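Local coordinates for competence protein PILN (Thermus thermophilus, PDB 4BHQ), which probably helps build the inner-membrane platform that initiates type IV pilus biogenesis, through a periplasmic domain that pairs with a second copy, at residues E72-S77 with Q109-S114; G132-G137 with S150-V155. All blocks are in the same frame, centred on the assembly; numbering follows the deposited sequence.

Contact 1. Residues E72-S77 with Q109-S114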
loop_
_atom_site.group_PDB
_atom_site.type_symbol
_atom_site.label_atom_id
_atom_site.label_comp_id
_atom_site.label_asym_id
_atom_site.label_seq_id
_atom_site.Cartn_x
_atom_site.Cartn_y
_atom_site.Cartn_z
ATOM N N GLU A 72 -1.885 -13.219 4.181
ATOM C CA GLU A 72 -1.982 -13.579 5.581
ATOM C C GLU A 72 -2.318 -12.392 6.489
ATOM O O GLU A 72 -2.780 -12.589 7.601
ATOM C CB GLU A 72 -0.726 -14.362 6.069
ATOM C CG GLU A 72 0.610 -13.617 5.926
ATOM C CD GLU A 72 1.762 -14.349 6.661
ATOM O OE1 GLU A 72 1.653 -15.598 6.839
ATOM O OE2 GLU A 72 2.718 -13.678 7.136
ATOM N N VAL A 73 -2.036 -11.195 6.007
ATOM C CA VAL A 73 -2.446 -9.928 6.613
ATOM C C VAL A 73 -3.168 -9.052 5.594
ATOM O O VAL A 73 -2.614 -8.681 4.526
ATOM C CB VAL A 73 -1.262 -9.167 7.200
ATOM C CG1 VAL A 73 -1.703 -7.770 7.661
ATOM C CG2 VAL A 73 -0.698 -9.957 8.410
ATOM N N ALA A 74 -4.421 -8.742 5.887
ATOM C CA ALA A 74 -5.189 -7.830 5.005
ATOM C C ALA A 74 -5.392 -6.507 5.681
ATOM O O ALA A 74 -5.830 -6.449 6.854
ATOM C CB ALA A 74 -6.522 -8.481 4.659
ATOM N N LEU A 75 -5.129 -5.410 4.965
ATOM C CA LEU A 75 -5.358 -4.111 5.568
ATOM C C LEU A 75 -6.789 -3.634 5.277
ATOM O O LEU A 75 -7.317 -3.861 4.203
ATOM C CB LEU A 75 -4.252 -3.111 5.119
ATOM C CG LEU A 75 -2.816 -3.639 5.483
ATOM C CD1 LEU A 75 -1.754 -2.784 4.865
ATOM C CD2 LEU A 75 -2.661 -3.560 7.018
ATOM N N ARG A 76 -7.380 -2.897 6.224
ATOM C CA ARG A 76 -8.707 -2.349 6.102
ATOM C C ARG A 76 -8.666 -0.846 6.058
ATOM O O ARG A 76 -9.608 -0.170 5.547
ATOM C CB ARG A 76 -9.598 -2.786 7.296
ATOM C CG ARG A 76 -9.774 -4.273 7.328
ATOM C CD ARG A 76 -10.571 -4.668 5.991
ATOM N NE ARG A 76 -10.670 -6.119 5.945
ATOM C CZ ARG A 76 -10.760 -6.821 4.839
ATOM N NH1 ARG A 76 -10.752 -6.170 3.629
ATOM N NH2 ARG A 76 -10.928 -8.104 4.948
ATOM N N SER A 77 -7.599 -0.277 6.607
ATOM C CA SER A 77 -7.436 1.177 6.551
ATOM C C SER A 77 -5.984 1.497 6.677
ATOM O O SER A 77 -5.281 0.944 7.528
ATOM C CB SER A 77 -8.254 1.870 7.688
ATOM O OG SER A 77 -8.017 3.284 7.608
ATOM N N GLN A 109 -5.367 -0.196 10.360
ATOM C CA GLN A 109 -6.358 -1.169 10.903
ATOM C C GLN A 109 -6.260 -2.348 9.991
ATOM O O GLN A 109 -6.264 -2.194 8.726
ATOM C CB GLN A 109 -7.769 -0.604 10.846
ATOM C CG GLN A 109 -7.924 0.654 11.622
ATOM C CD GLN A 109 -7.863 0.373 13.106
ATOM O OE1 GLN A 109 -8.320 -0.693 13.526
ATOM N NE2 GLN A 109 -7.247 1.283 13.894
ATOM N N GLY A 110 -6.186 -3.541 10.549
ATOM C CA GLY A 110 -6.061 -4.731 9.707
ATOM C C GLY A 110 -6.572 -6.018 10.312
ATOM O O GLY A 110 -7.176 -6.032 11.409
ATOM N N GLU A 111 -6.300 -7.102 9.637
ATOM C CA GLU A 111 -6.750 -8.440 9.995
ATOM C C GLU A 111 -5.555 -9.337 9.664
ATOM O O GLU A 111 -4.953 -9.165 8.596
ATOM C CB GLU A 111 -7.853 -8.930 9.073
ATOM C CG GLU A 111 -9.028 -8.073 9.037
ATOM C CD GLU A 111 -9.992 -8.526 8.000
ATOM O OE1 GLU A 111 -9.615 -9.418 7.181
ATOM O OE2 GLU A 111 -11.112 -8.006 8.025
ATOM N N ALA A 112 -5.280 -10.296 10.551
ATOM C CA ALA A 112 -4.190 -11.244 10.398
ATOM C C ALA A 112 -4.788 -12.637 10.498
ATOM O O ALA A 112 -5.651 -12.926 11.381
ATOM C CB ALA A 112 -3.120 -11.015 11.444
ATOM N N LEU A 113 -4.394 -13.513 9.577
ATOM C CA LEU A 113 -4.925 -14.866 9.507
ATOM C C LEU A 113 -4.592 -15.688 10.795
ATOM O O LEU A 113 -5.310 -16.601 11.157
ATOM C CB LEU A 113 -4.344 -15.575 8.290
ATOM C CG LEU A 113 -4.821 -16.962 7.872
ATOM C CD1 LEU A 113 -6.310 -16.996 7.612
ATOM C CD2 LEU A 113 -4.069 -17.479 6.644
ATOM N N SER A 114 -3.477 -15.403 11.430
ATOM C CA SER A 114 -3.042 -16.184 12.588
ATOM C C SER A 114 -2.242 -15.242 13.445
ATOM O O SER A 114 -1.807 -14.162 12.958
ATOM C CB SER A 114 -2.158 -17.364 12.126
ATOM O OG SER A 114 -0.927 -16.895 11.619
#
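Arg76 and Glu111 join two antiparallel strands by a salt bridge across one face of the sheet. From its CB, which lies 3.7 Å from Gln109 O, the Arg76 chain bends at chi2 (-64°), which brings CG and CD close to Glu111 OE2. Arg76 NE then gives Glu111 OE2 a hydrogen bond of 2.8 Å, leaving in the guanidinium plane but arriving from above the carboxylate, since the two planes stand 75° apart. At the tip, Arg76 NH2 adds weak hydrogen bonds to both Glu111 oxygens. Glu111 comes to meet it with an extended chain, CG anti to its carbonyl carbon (chi1 -58°), and its OE2 also pairs with Arg144. Replacing Glu111 by an alanine removes the carboxylate that Arg76 and Arg144 share, and would probably leave the Arg76 guanidinium free to swing away. On the other face Val73 CG2 rests on Ala112 CB at 4.0 Å, with Val73 packing on Phe121 and Ala112 on Leu118 of helix 115-124. Backbone hydrogen bonds join Ala74 to Glu111 in both directions, and Leu113 N reaches Glu72 O at 2.7 Å. Beyond Leu75 the register slips by one residue: Gln109 O accepts from Arg76 N (2.8 Å) and Ser77 N (3.2 Å), both on the same face of its plane. Two residues facing one form a classic beta bulge, here on strand 73-82, outermost within this chain in the antiparallel sheet.

Contact 2. Residues G132-G137 with S150-V155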
loop_
_atom_site.group_PDB
_atom_site.type_symbol
_atom_site.label_atom_id
_atom_site.label_comp_id
_atom_site.label_asym_id
_atom_site.label_seq_id
_atom_site.Cartn_x
_atom_site.Cartn_y
_atom_site.Cartn_z
ATOM N N GLY A 132 9.713 2.269 12.357
ATOM C CA GLY A 132 9.394 1.837 13.702
ATOM C C GLY A 132 7.927 1.440 13.658
ATOM O O GLY A 132 7.192 1.818 12.722
ATOM N N ILE A 133 7.488 0.695 14.654
ATOM C CA ILE A 133 6.066 0.334 14.744
ATOM C C ILE A 133 5.610 0.471 16.200
ATOM O O ILE A 133 6.354 0.098 17.135
ATOM C CB ILE A 133 5.828 -1.067 14.159
ATOM C CG1 ILE A 133 4.327 -1.397 14.167
ATOM C CG2 ILE A 133 6.660 -2.127 14.904
ATOM C CD1 ILE A 133 3.889 -2.562 13.289
ATOM N N GLU A 134 4.424 1.023 16.405
ATOM C CA GLU A 134 3.775 0.908 17.712
ATOM C C GLU A 134 2.535 0.078 17.585
ATOM O O GLU A 134 1.550 0.520 16.976
ATOM C CB GLU A 134 3.485 2.294 18.316
ATOM C CG GLU A 134 2.731 2.145 19.628
ATOM C CD GLU A 134 2.937 3.315 20.591
ATOM O OE1 GLU A 134 2.215 4.333 20.456
ATOM O OE2 GLU A 134 3.807 3.167 21.491
ATOM N N PHE A 135 2.610 -1.149 18.109
ATOM C CA PHE A 135 1.490 -2.096 18.123
ATOM C C PHE A 135 0.458 -1.691 19.164
ATOM O O PHE A 135 0.771 -1.716 20.354
ATOM C CB PHE A 135 2.076 -3.483 18.379
ATOM C CG PHE A 135 1.009 -4.576 18.570
ATOM C CD1 PHE A 135 0.049 -4.796 17.609
ATOM C CD2 PHE A 135 0.973 -5.328 19.767
ATOM C CE1 PHE A 135 -0.883 -5.797 17.765
ATOM C CE2 PHE A 135 0.022 -6.306 19.944
ATOM C CZ PHE A 135 -0.911 -6.547 18.926
ATOM N N GLN A 136 -0.775 -1.332 18.742
ATOM C CA GLN A 136 -1.777 -0.833 19.678
ATOM C C GLN A 136 -2.577 -1.979 20.268
ATOM O O GLN A 136 -3.023 -1.930 21.395
ATOM C CB GLN A 136 -2.758 0.172 18.991
ATOM C CG GLN A 136 -2.007 1.384 18.397
ATOM C CD GLN A 136 -2.928 2.304 17.527
ATOM O OE1 GLN A 136 -3.651 1.827 16.614
ATOM N NE2 GLN A 136 -2.891 3.617 17.805
ATOM N N GLY A 137 -2.884 -2.972 19.470
ATOM C CA GLY A 137 -3.695 -4.041 20.003
ATOM C C GLY A 137 -4.164 -5.040 18.935
ATOM O O GLY A 137 -4.086 -4.777 17.746
ATOM N N SER A 150 -4.611 -3.229 15.333
ATOM C CA SER A 150 -4.242 -1.866 14.988
ATOM C C SER A 150 -2.857 -1.529 15.384
ATOM O O SER A 150 -2.308 -2.027 16.402
ATOM C CB SER A 150 -5.261 -0.850 15.574
ATOM O OG SER A 150 -5.109 -0.777 16.973
ATOM N N ALA A 151 -2.245 -0.689 14.554
ATOM C CA ALA A 151 -0.856 -0.318 14.728
ATOM C C ALA A 151 -0.592 1.023 14.074
ATOM O O ALA A 151 -1.287 1.435 13.135
ATOM C CB ALA A 151 0.087 -1.400 14.133
ATOM N N ARG A 152 0.459 1.685 14.536
ATOM C CA ARG A 152 1.003 2.873 13.860
ATOM C C ARG A 152 2.434 2.532 13.386
ATOM O O ARG A 152 3.191 1.968 14.159
ATOM C CB ARG A 152 1.010 4.071 14.826
ATOM C CG ARG A 152 -0.402 4.676 14.956
ATOM C CD ARG A 152 -0.472 5.781 16.076
ATOM N NE ARG A 152 -0.069 5.137 17.330
ATOM C CZ ARG A 152 -0.060 5.676 18.536
ATOM N NH1 ARG A 152 -0.408 6.950 18.707
ATOM N NH2 ARG A 152 0.309 4.915 19.578
ATOM N N VAL A 153 2.750 2.870 12.118
ATOM C CA VAL A 153 4.109 2.700 11.570
ATOM C C VAL A 153 4.765 4.065 11.316
ATOM O O VAL A 153 4.194 4.909 10.614
ATOM C CB VAL A 153 4.116 1.825 10.282
ATOM C CG1 VAL A 153 5.433 1.965 9.509
ATOM C CG2 VAL A 153 3.908 0.349 10.668
ATOM N N GLY A 154 5.980 4.270 11.856
ATOM C CA GLY A 154 6.674 5.533 11.626
ATOM C C GLY A 154 7.781 5.311 10.570
ATOM O O GLY A 154 8.392 4.274 10.514
ATOM N N VAL A 155 7.970 6.315 9.698
ATOM C CA VAL A 155 8.985 6.260 8.662
ATOM C C VAL A 155 9.892 7.487 8.745
ATOM O O VAL A 155 9.417 8.621 8.809
ATOM C CB VAL A 155 8.327 6.234 7.229
ATOM C CG1 VAL A 155 9.406 5.792 6.192
ATOM C CG2 VAL A 155 7.161 5.228 7.262
HETATM O O HOH W 1 -4.178 2.836 14.129
#
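Strands 132-137 and 150-155 run antiparallel, 166° between their directions and their local axes 4.6 Å apart at closest approach, as the two arms of a beta hairpin. Paired backbone hydrogen bonds link Gly132 with Gly154 and Glu134 with Arg152, the bond from Glu134 N to Arg152 O being 2.7 Å long. Past Phe135 a classic beta bulge sets in, where Gln136 N and Gly137 N approach Ser150 O from the same face of its plane. Gly137 has backbone angles that would jam a CB against the preceding carbonyl oxygen, so a glycine suits the site. On one face Ile133 carries CG1 anti to its backbone N (chi1 -176°); the side chains of Ile133 and Val153 cross obliquely, with Ile133 CD1 3.9 Å from Val153 CG2 and 4.1 Å from Ala151 CB. Phe125 and helix 115-124 pack on Ile133, while Val153 also meets Phe60 of the second subunit. The opposite face is polar. Glu134 and Arg152 lie side by side, pointing the same way, as a salt-bridge pair, although the modelled positions of Glu134 OE1 and Arg152 NH2 are doubtful. Gln136 crosses Arg152 at about a right angle, its NE2 over one face of the guanidinium, 3.2 Å above the plane and offset toward the rim. The other end of that amide, Gln136 OE1, lies 3.0 Å from Ser150 OG, and a water sits 2.7 Å from Gln136 OE1.

Overall arrangement
From the N-terminal side, helix 53-63 leads into strand 73-82, and contact 1 closes the first loop when strand 102-112 returns beside it, with helix 85-93 lying in between. Helix 115-124 then carries the chain to strand 131-141, which turns straight into 146-156, and contact 2 closes this shorter hairpin loop. The two closures follow in series, neither nested nor crossed. Strand 146-156 inserts between its hairpin partner and strand 102-112, giving the order 73-82, 102-112, 146-156, 131-141 across the sheet, so the contacts share one sheet with centres about 13 Å apart. They touch where Gln109 NE2 packs on Ser150 CB at 3.4 Å. Residues of both pack on the second subunit.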